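Long-range contact in RNA-binding protein RMD9, mitochondrial (Saccharomyces cerevisiae S288C, PDB 7A9X), which binds a dodecameric element in the 3'-UTRs of mitochondrial mRNAs and takes part in their processing or stability: residues I399-L408 against Y427-S438. Sequence-based numbering, arbitrary orientation.
With nucleotides of chain B.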
ATOM      1  N   ILE A 399      -5.899 -20.779   7.093  1.00 83.87           N
ATOM      2  CA  ILE A 399      -5.423 -19.542   7.697  1.00 80.00           C
ATOM      3  C   ILE A 399      -4.049 -19.196   7.140  1.00 80.33           C
ATOM      4  O   ILE A 399      -3.162 -20.054   7.044  1.00 84.12           O
ATOM      5  CB  ILE A 399      -5.398 -19.658   9.227  1.00 74.67           C
ATOM      6  CG1 ILE A 399      -6.806 -19.934   9.759  1.00 78.27           C
ATOM      7  CG2 ILE A 399      -4.850 -18.384   9.846  1.00 70.03           C
ATOM      8  CD1 ILE A 399      -6.891 -19.981  11.267  1.00 80.06           C
ATOM      9  N   ASP A 400      -3.880 -17.942   6.746  1.00 80.53           N
ATOM     10  CA  ASP A 400      -2.594 -17.416   6.324  1.00 78.34           C
ATOM     11  C   ASP A 400      -1.865 -16.808   7.516  1.00 79.34           C
ATOM     12  O   ASP A 400      -2.468 -16.467   8.537  1.00 77.55           O
ATOM     13  CB  ASP A 400      -2.783 -16.368   5.230  1.00 74.22           C
ATOM     14  CG  ASP A 400      -3.940 -15.432   5.524  1.00 76.54           C
ATOM     15  OD1 ASP A 400      -5.099 -15.898   5.520  1.00 76.06           O
ATOM     16  OD2 ASP A 400      -3.691 -14.239   5.787  1.00 77.54           O
ATOM     17  N   GLU A 401      -0.553 -16.669   7.375  1.00 74.83           N
ATOM     18  CA  GLU A 401       0.249 -16.160   8.480  1.00 69.84           C
ATOM     19  C   GLU A 401      -0.061 -14.706   8.832  1.00 70.00           C
ATOM     20  O   GLU A 401      -0.106 -14.375  10.024  1.00 62.47           O
ATOM     21  CB  GLU A 401       1.741 -16.311   8.183  1.00 71.56           C
ATOM     22  CG  GLU A 401       2.583 -16.356   9.443  1.00 72.72           C
ATOM     23  CD  GLU A 401       4.014 -15.937   9.210  1.00 76.63           C
ATOM     24  OE1 GLU A 401       4.236 -14.960   8.461  1.00 72.57           O
ATOM     25  OE2 GLU A 401       4.915 -16.588   9.780  1.00 81.85           O
ATOM     26  N   PRO A 402      -0.256 -13.802   7.861  1.00 68.35           N
ATOM     27  CA  PRO A 402      -0.575 -12.413   8.238  1.00 69.80           C
ATOM     28  C   PRO A 402      -1.825 -12.285   9.095  1.00 69.76           C
ATOM     29  O   PRO A 402      -1.911 -11.351   9.900  1.00 67.30           O
ATOM     30  CB  PRO A 402      -0.741 -11.714   6.883  1.00 65.44           C
ATOM     31  CG  PRO A 402       0.140 -12.479   5.974  1.00 65.02           C
ATOM     32  CD  PRO A 402      -0.016 -13.909   6.408  1.00 68.46           C
ATOM     33  N   PHE A 403      -2.788 -13.199   8.950  1.00 71.90           N
ATOM     34  CA  PHE A 403      -3.976 -13.175   9.798  1.00 65.57           C
ATOM     35  C   PHE A 403      -3.598 -13.195  11.275  1.00 68.21           C
ATOM     36  O   PHE A 403      -4.075 -12.369  12.061  1.00 67.72           O
ATOM     37  CB  PHE A 403      -4.886 -14.357   9.456  1.00 62.14           C
ATOM     38  CG  PHE A 403      -6.081 -14.491  10.363  1.00 65.34           C
ATOM     39  CD1 PHE A 403      -7.201 -13.694  10.181  1.00 64.79           C
ATOM     40  CD2 PHE A 403      -6.088 -15.424  11.392  1.00 64.87           C
ATOM     41  CE1 PHE A 403      -8.302 -13.817  11.010  1.00 62.43           C
ATOM     42  CE2 PHE A 403      -7.186 -15.553  12.223  1.00 63.64           C
ATOM     43  CZ  PHE A 403      -8.295 -14.750  12.034  1.00 63.31           C
ATOM     44  N   PHE A 404      -2.733 -14.130  11.670  1.00 66.79           N
ATOM     45  CA  PHE A 404      -2.286 -14.196  13.055  1.00 68.99           C
ATOM     46  C   PHE A 404      -1.198 -13.175  13.371  1.00 73.82           C
ATOM     47  O   PHE A 404      -1.072 -12.767  14.531  1.00 75.95           O
ATOM     48  CB  PHE A 404      -1.794 -15.608  13.385  1.00 68.84           C
ATOM     49  CG  PHE A 404      -2.898 -16.564  13.755  1.00 72.90           C
ATOM     50  CD1 PHE A 404      -3.690 -16.329  14.871  1.00 76.94           C
ATOM     51  CD2 PHE A 404      -3.134 -17.704  13.000  1.00 72.19           C
ATOM     52  CE1 PHE A 404      -4.704 -17.207  15.224  1.00 77.84           C
ATOM     53  CE2 PHE A 404      -4.146 -18.588  13.346  1.00 75.98           C
ATOM     54  CZ  PHE A 404      -4.933 -18.338  14.460  1.00 77.57           C
ATOM     55  N   ASN A 405      -0.420 -12.748  12.371  1.00 70.38           N
ATOM     56  CA  ASN A 405       0.594 -11.725  12.611  1.00 66.92           C
ATOM     57  C   ASN A 405      -0.042 -10.397  13.007  1.00 65.11           C
ATOM     58  O   ASN A 405       0.396  -9.756  13.972  1.00 61.94           O
ATOM     59  CB  ASN A 405       1.476 -11.549  11.372  1.00 65.03           C
ATOM     60  CG  ASN A 405       2.325 -12.777  11.076  1.00 72.00           C
ATOM     61  OD1 ASN A 405       2.552 -13.617  11.948  1.00 73.85           O
ATOM     62  ND2 ASN A 405       2.802 -12.882   9.840  1.00 69.86           N
ATOM     63  N   VAL A 406      -1.074  -9.967  12.275  1.00 63.12           N
ATOM     64  CA  VAL A 406      -1.780  -8.736  12.623  1.00 63.87           C
ATOM     65  C   VAL A 406      -2.426  -8.864  13.996  1.00 60.74           C
ATOM     66  O   VAL A 406      -2.331  -7.957  14.833  1.00 58.40           O
ATOM     67  CB  VAL A 406      -2.823  -8.390  11.545  1.00 69.21           C
ATOM     68  CG1 VAL A 406      -3.626  -7.172  11.964  1.00 77.33           C
ATOM     69  CG2 VAL A 406      -2.150  -8.152  10.209  1.00 76.84           C
ATOM     70  N   MET A 407      -3.094  -9.992  14.246  1.00 63.15           N
ATOM     71  CA  MET A 407      -3.734 -10.215  15.539  1.00 68.97           C
ATOM     72  C   MET A 407      -2.730 -10.109  16.679  1.00 69.42           C
ATOM     73  O   MET A 407      -2.978  -9.417  17.672  1.00 66.99           O
ATOM     74  CB  MET A 407      -4.416 -11.585  15.546  1.00 66.94           C
ATOM     75  CG  MET A 407      -5.285 -11.854  16.763  1.00 67.44           C
ATOM     76  SD  MET A 407      -5.833 -13.569  16.852  1.00 67.68           S
ATOM     77  CE  MET A 407      -6.602 -13.780  15.250  1.00 68.13           C
ATOM     78  N   LEU A 408      -1.581 -10.780  16.546  1.00 68.29           N
ATOM     79  CA  LEU A 408      -0.577 -10.761  17.605  1.00 68.19           C
ATOM     80  C   LEU A 408       0.017  -9.370  17.788  1.00 67.55           C
ATOM     81  O   LEU A 408       0.242  -8.933  18.923  1.00 70.21           O
ATOM     82  CB  LEU A 408       0.524 -11.775  17.297  1.00 69.76           C
ATOM     83  CG  LEU A 408       1.666 -11.860  18.309  1.00 72.50           C
ATOM     84  CD1 LEU A 408       1.135 -12.208  19.691  1.00 69.65           C
ATOM     85  CD2 LEU A 408       2.698 -12.878  17.861  1.00 69.96           C
ATOM     86  N   TYR A 427      -0.021 -21.139  15.220  1.00 93.42           N
ATOM     87  CA  TYR A 427       0.761 -21.279  13.996  1.00 87.74           C
ATOM     88  C   TYR A 427       0.959 -22.747  13.641  1.00 91.54           C
ATOM     89  O   TYR A 427       0.817 -23.137  12.476  1.00 90.48           O
ATOM     90  CB  TYR A 427       2.120 -20.589  14.147  1.00 82.92           C
ATOM     91  CG  TYR A 427       2.074 -19.080  14.130  1.00 79.18           C
ATOM     92  CD1 TYR A 427       1.674 -18.392  12.994  1.00 75.15           C
ATOM     93  CD2 TYR A 427       2.448 -18.341  15.246  1.00 83.02           C
ATOM     94  CE1 TYR A 427       1.635 -17.009  12.971  1.00 75.56           C
ATOM     95  CE2 TYR A 427       2.413 -16.959  15.235  1.00 80.29           C
ATOM     96  CZ  TYR A 427       2.007 -16.297  14.096  1.00 79.49           C
ATOM     97  OH  TYR A 427       1.974 -14.921  14.086  1.00 76.62           O
ATOM     98  N   THR A 428       1.282 -23.574  14.637  1.00 95.16           N
ATOM     99  CA  THR A 428       1.482 -24.997  14.399  1.00100.16           C
ATOM    100  C   THR A 428       0.159 -25.747  14.303  1.00101.53           C
ATOM    101  O   THR A 428       0.054 -26.711  13.534  1.00106.86           O
ATOM    102  CB  THR A 428       2.348 -25.592  15.513  1.00107.49           C
ATOM    103  OG1 THR A 428       3.506 -24.774  15.708  1.00111.24           O
ATOM    104  CG2 THR A 428       2.797 -27.002  15.146  1.00110.29           C
ATOM    105  N   LEU A 429      -0.854 -25.319  15.061  1.00 98.08           N
ATOM    106  CA  LEU A 429      -2.133 -26.023  15.066  1.00 98.26           C
ATOM    107  C   LEU A 429      -2.794 -25.977  13.695  1.00 94.23           C
ATOM    108  O   LEU A 429      -3.278 -26.997  13.192  1.00100.30           O
ATOM    109  CB  LEU A 429      -3.057 -25.429  16.130  1.00 99.45           C
ATOM    110  CG  LEU A 429      -3.260 -26.258  17.399  1.00108.26           C
ATOM    111  CD1 LEU A 429      -1.934 -26.485  18.108  1.00113.10           C
ATOM    112  CD2 LEU A 429      -4.264 -25.580  18.317  1.00107.39           C
ATOM    113  N   TYR A 430      -2.827 -24.802  13.074  1.00 86.71           N
ATOM    114  CA  TYR A 430      -3.444 -24.634  11.768  1.00 88.27           C
ATOM    115  C   TYR A 430      -2.466 -24.849  10.618  1.00 95.69           C
ATOM    116  O   TYR A 430      -2.828 -24.599   9.463  1.00 96.19           O
ATOM    117  CB  TYR A 430      -4.092 -23.250  11.672  1.00 84.56           C
ATOM    118  CG  TYR A 430      -5.276 -23.088  12.598  1.00 88.85           C
ATOM    119  CD1 TYR A 430      -6.554 -23.445  12.188  1.00 88.53           C
ATOM    120  CD2 TYR A 430      -5.113 -22.596  13.887  1.00 90.31           C
ATOM    121  CE1 TYR A 430      -7.639 -23.309  13.033  1.00 91.80           C
ATOM    122  CE2 TYR A 430      -6.193 -22.456  14.739  1.00 92.47           C
ATOM    123  CZ  TYR A 430      -7.452 -22.815  14.306  1.00 93.51           C
ATOM    124  OH  TYR A 430      -8.531 -22.679  15.149  1.00 94.40           O
ATOM    125  N   HIS A 431      -1.251 -25.315  10.910  1.00 99.42           N
ATOM    126  CA  HIS A 431      -0.238 -25.648   9.906  1.00102.97           C
ATOM    127  C   HIS A 431      -0.019 -24.482   8.939  1.00104.10           C
ATOM    128  O   HIS A 431      -0.270 -24.566   7.737  1.00103.72           O
ATOM    129  CB  HIS A 431      -0.624 -26.925   9.155  1.00108.03           C
ATOM    130  CG  HIS A 431      -0.896 -28.091  10.054  1.00117.88           C
ATOM    131  ND1 HIS A 431      -2.172 -28.523  10.343  1.00119.88           N
ATOM    132  CD2 HIS A 431      -0.059 -28.911  10.732  1.00121.66           C
ATOM    133  CE1 HIS A 431      -2.110 -29.563  11.156  1.00123.84           C
ATOM    134  NE2 HIS A 431      -0.839 -29.817  11.408  1.00124.89           N
ATOM    135  N   ILE A 432       0.468 -23.386   9.511  1.00103.30           N
ATOM    136  CA  ILE A 432       0.647 -22.141   8.771  1.00 95.08           C
ATOM    137  C   ILE A 432       2.007 -22.129   8.084  1.00 91.79           C
ATOM    138  O   ILE A 432       3.030 -22.381   8.737  1.00 94.16           O
ATOM    139  CB  ILE A 432       0.506 -20.922   9.695  1.00 89.52           C
ATOM    140  CG1 ILE A 432      -0.747 -21.044  10.560  1.00 99.11           C
ATOM    141  CG2 ILE A 432       0.455 -19.653   8.874  1.00 79.07           C
ATOM    142  CD1 ILE A 432      -2.019 -21.037   9.770  1.00101.31           C
ATOM    143  N   PRO A 433       2.068 -21.851   6.779  1.00 86.56           N
ATOM    144  CA  PRO A 433       3.366 -21.574   6.147  1.00 85.82           C
ATOM    145  C   PRO A 433       4.037 -20.377   6.800  1.00 88.15           C
ATOM    146  O   PRO A 433       3.527 -19.254   6.718  1.00 82.08           O
ATOM    147  CB  PRO A 433       2.996 -21.298   4.683  1.00 85.75           C
ATOM    148  CG  PRO A 433       1.672 -21.975   4.490  1.00 85.71           C
ATOM    149  CD  PRO A 433       0.963 -21.857   5.807  1.00 82.99           C
ATOM    150  N   ARG A 434       5.173 -20.604   7.452  1.00 92.80           N
ATOM    151  CA  ARG A 434       5.778 -19.580   8.291  1.00 89.75           C
ATOM    152  C   ARG A 434       6.700 -18.672   7.487  1.00 88.76           C
ATOM    153  O   ARG A 434       7.402 -19.120   6.578  1.00 95.95           O
ATOM    154  CB  ARG A 434       6.555 -20.233   9.436  1.00 78.27           C
ATOM    155  CG  ARG A 434       5.713 -21.146  10.316  1.00 79.67           C
ATOM    156  CD  ARG A 434       4.611 -20.370  11.026  1.00 85.28           C
ATOM    157  NE  ARG A 434       5.153 -19.323  11.887  1.00 79.19           N
ATOM    158  CZ  ARG A 434       5.541 -19.515  13.144  1.00 83.51           C
ATOM    159  NH1 ARG A 434       6.026 -18.505  13.854  1.00 85.55           N
ATOM    160  NH2 ARG A 434       5.447 -20.720  13.693  1.00 92.45           N
ATOM    161  N   THR A 435       6.678 -17.386   7.823  1.00 81.84           N
ATOM    162  CA  THR A 435       7.640 -16.404   7.341  1.00 78.79           C
ATOM    163  C   THR A 435       8.401 -15.835   8.533  1.00 81.93           C
ATOM    164  O   THR A 435       8.106 -16.142   9.691  1.00 86.23           O
ATOM    165  CB  THR A 435       6.958 -15.271   6.566  1.00 76.90           C
ATOM    166  OG1 THR A 435       6.314 -14.382   7.486  1.00 75.01           O
ATOM    167  CG2 THR A 435       5.933 -15.823   5.593  1.00 68.91           C
ATOM    168  N   ILE A 436       9.390 -14.987   8.240  1.00 78.23           N
ATOM    169  CA  ILE A 436      10.150 -14.346   9.305  1.00 80.51           C
ATOM    170  C   ILE A 436       9.354 -13.283  10.045  1.00 74.38           C
ATOM    171  O   ILE A 436       9.787 -12.838  11.114  1.00 72.55           O
ATOM    172  CB  ILE A 436      11.445 -13.719   8.753  1.00 83.09           C
ATOM    173  CG1 ILE A 436      11.123 -12.565   7.802  1.00 79.09           C
ATOM    174  CG2 ILE A 436      12.286 -14.771   8.046  1.00 89.87           C
ATOM    175  CD1 ILE A 436      12.356 -11.860   7.269  1.00 86.67           C
ATOM    176  N   ILE A 437       8.203 -12.867   9.508  1.00 67.56           N
ATOM    177  CA  ILE A 437       7.408 -11.826  10.157  1.00 74.72           C
ATOM    178  C   ILE A 437       6.929 -12.290  11.528  1.00 73.40           C
ATOM    179  O   ILE A 437       7.015 -11.547  12.513  1.00 71.21           O
ATOM    180  CB  ILE A 437       6.222 -11.415   9.265  1.00 70.74           C
ATOM    181  CG1 ILE A 437       6.685 -11.129   7.834  1.00 72.82           C
ATOM    182  CG2 ILE A 437       5.506 -10.208   9.861  1.00 61.84           C
ATOM    183  CD1 ILE A 437       7.645  -9.979   7.710  1.00 72.27           C
ATOM    184  N   SER A 438       6.413 -13.519  11.611  1.00 69.39           N
ATOM    185  CA  SER A 438       5.901 -14.034  12.878  1.00 71.53           C
ATOM    186  C   SER A 438       6.993 -14.068  13.939  1.00 75.59           C
ATOM    187  O   SER A 438       6.791 -13.612  15.071  1.00 78.27           O
ATOM    188  CB  SER A 438       5.309 -15.427  12.672  1.00 72.74           C
ATOM    189  OG  SER A 438       6.282 -16.314  12.141  1.00 77.74           O
TER
ATOM    190  P     U B  10       1.383  -2.883   6.815  1.00 68.94           P
ATOM    191  OP1   U B  10       1.210  -1.697   7.694  1.00 62.26           O
ATOM    192  OP2   U B  10       2.623  -3.014   6.006  1.00 66.41           O
ATOM    193  O5'   U B  10       1.235  -4.187   7.721  1.00 61.04           O
ATOM    194  C5'   U B  10       0.281  -4.252   8.772  1.00 60.78           C
ATOM    195  C4'   U B  10       0.452  -5.513   9.580  1.00 60.64           C
ATOM    196  O4'   U B  10       0.338  -6.657   8.698  1.00 60.63           O
ATOM    197  C3'   U B  10       1.807  -5.680  10.255  1.00 63.51           C
ATOM    198  O3'   U B  10       1.854  -5.048  11.524  1.00 62.27           O
ATOM    199  C2'   U B  10       1.980  -7.195  10.336  1.00 62.87           C
ATOM    200  O2'   U B  10       1.338  -7.719  11.488  1.00 65.73           O
ATOM    201  C1'   U B  10       1.230  -7.673   9.091  1.00 65.04           C
ATOM    202  N1    U B  10       2.130  -7.976   7.953  1.00 71.78           N
ATOM    203  C2    U B  10       2.484  -9.297   7.752  1.00 72.24           C
ATOM    204  O2    U B  10       2.096 -10.202   8.470  1.00 74.70           O
ATOM    205  N3    U B  10       3.309  -9.518   6.677  1.00 72.63           N
ATOM    206  C4    U B  10       3.801  -8.571   5.803  1.00 72.53           C
ATOM    207  O4    U B  10       4.536  -8.926   4.881  1.00 67.09           O
ATOM    208  C5    U B  10       3.388  -7.228   6.076  1.00 70.67           C
ATOM    209  C6    U B  10       2.584  -6.984   7.114  1.00 68.23           C
ATOM    210  P     U B  11       2.851  -3.815  11.787  1.00 68.38           P
ATOM    211  OP1   U B  11       2.450  -3.158  13.059  1.00 64.04           O
ATOM    212  OP2   U B  11       2.919  -3.008  10.543  1.00 63.43           O
ATOM    213  O5'   U B  11       4.270  -4.507  12.007  1.00 64.26           O
ATOM    214  C5'   U B  11       4.525  -5.311  13.147  1.00 64.61           C
ATOM    215  C4'   U B  11       5.867  -5.989  13.055  1.00 66.48           C
ATOM    216  O4'   U B  11       5.846  -6.980  11.994  1.00 69.78           O
ATOM    217  C3'   U B  11       7.044  -5.097  12.696  1.00 66.79           C
ATOM    218  O3'   U B  11       7.542  -4.360  13.798  1.00 71.97           O
ATOM    219  C2'   U B  11       8.043  -6.088  12.116  1.00 66.50           C
ATOM    220  O2'   U B  11       8.691  -6.814  13.150  1.00 71.05           O
ATOM    221  C1'   U B  11       7.113  -7.044  11.371  1.00 69.34           C
ATOM    222  N1    U B  11       6.954  -6.666   9.950  1.00 69.68           N
ATOM    223  C2    U B  11       7.992  -6.948   9.079  1.00 73.77           C
ATOM    224  O2    U B  11       9.027  -7.493   9.425  1.00 71.88           O
ATOM    225  N3    U B  11       7.769  -6.571   7.778  1.00 75.04           N
ATOM    226  C4    U B  11       6.641  -5.953   7.276  1.00 72.83           C
ATOM    227  O4    U B  11       6.586  -5.670   6.079  1.00 72.06           O
ATOM    228  C5    U B  11       5.617  -5.695   8.239  1.00 63.37           C
ATOM    229  C6    U B  11       5.806  -6.052   9.512  1.00 63.79           C
TER
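Y427 takes the edge of the F404 ring toward one face, an edge-to-face pair with planes 66° apart, and carries the R434 guanidinium over a face. The rim of that guanidinium, near its plane, holds E401 OE2 and S438 OG, the latter gripped side-on by NE and NH1. At Y430, I399 CD1 lies over a ring face, 3.7 Å from the centroid and 16° off the normal, a CH-pi contact. Y427 is a knob among E401, F404, N405 and L408, and its OH donates to N405 OD1 at 2.6 Å, in the carbonyl plane. With CG anti to the backbone N (chi1 -156°) and an extended chain, E401 brings its carboxylate to the start of helix 436-445, N-capped by T435: T435 N meets E401 OE2 at 2.8 Å from above the carboxylate plane, and R434 NE adds a weak, 3.5 Å hydrogen bond to E401 OE2 within a salt bridge. N405 relays this network to the RNA, ND2 donating to E401 OE1 at 2.9 Å and to O2 of U10 of chain B at 3.1 Å. Were N405 an alanine, the Y427 hydroxyl, E401 OE1 and the uracil O2 would probably each lose a partner. The contact joins helices 401-410 and 417-429 (ended by a Schellman motif) of what is probably the seventh pentatricopeptide repeat to helix 436-445, probably opening the eighth; helix 379-396 packs against I399, F404 and Y430.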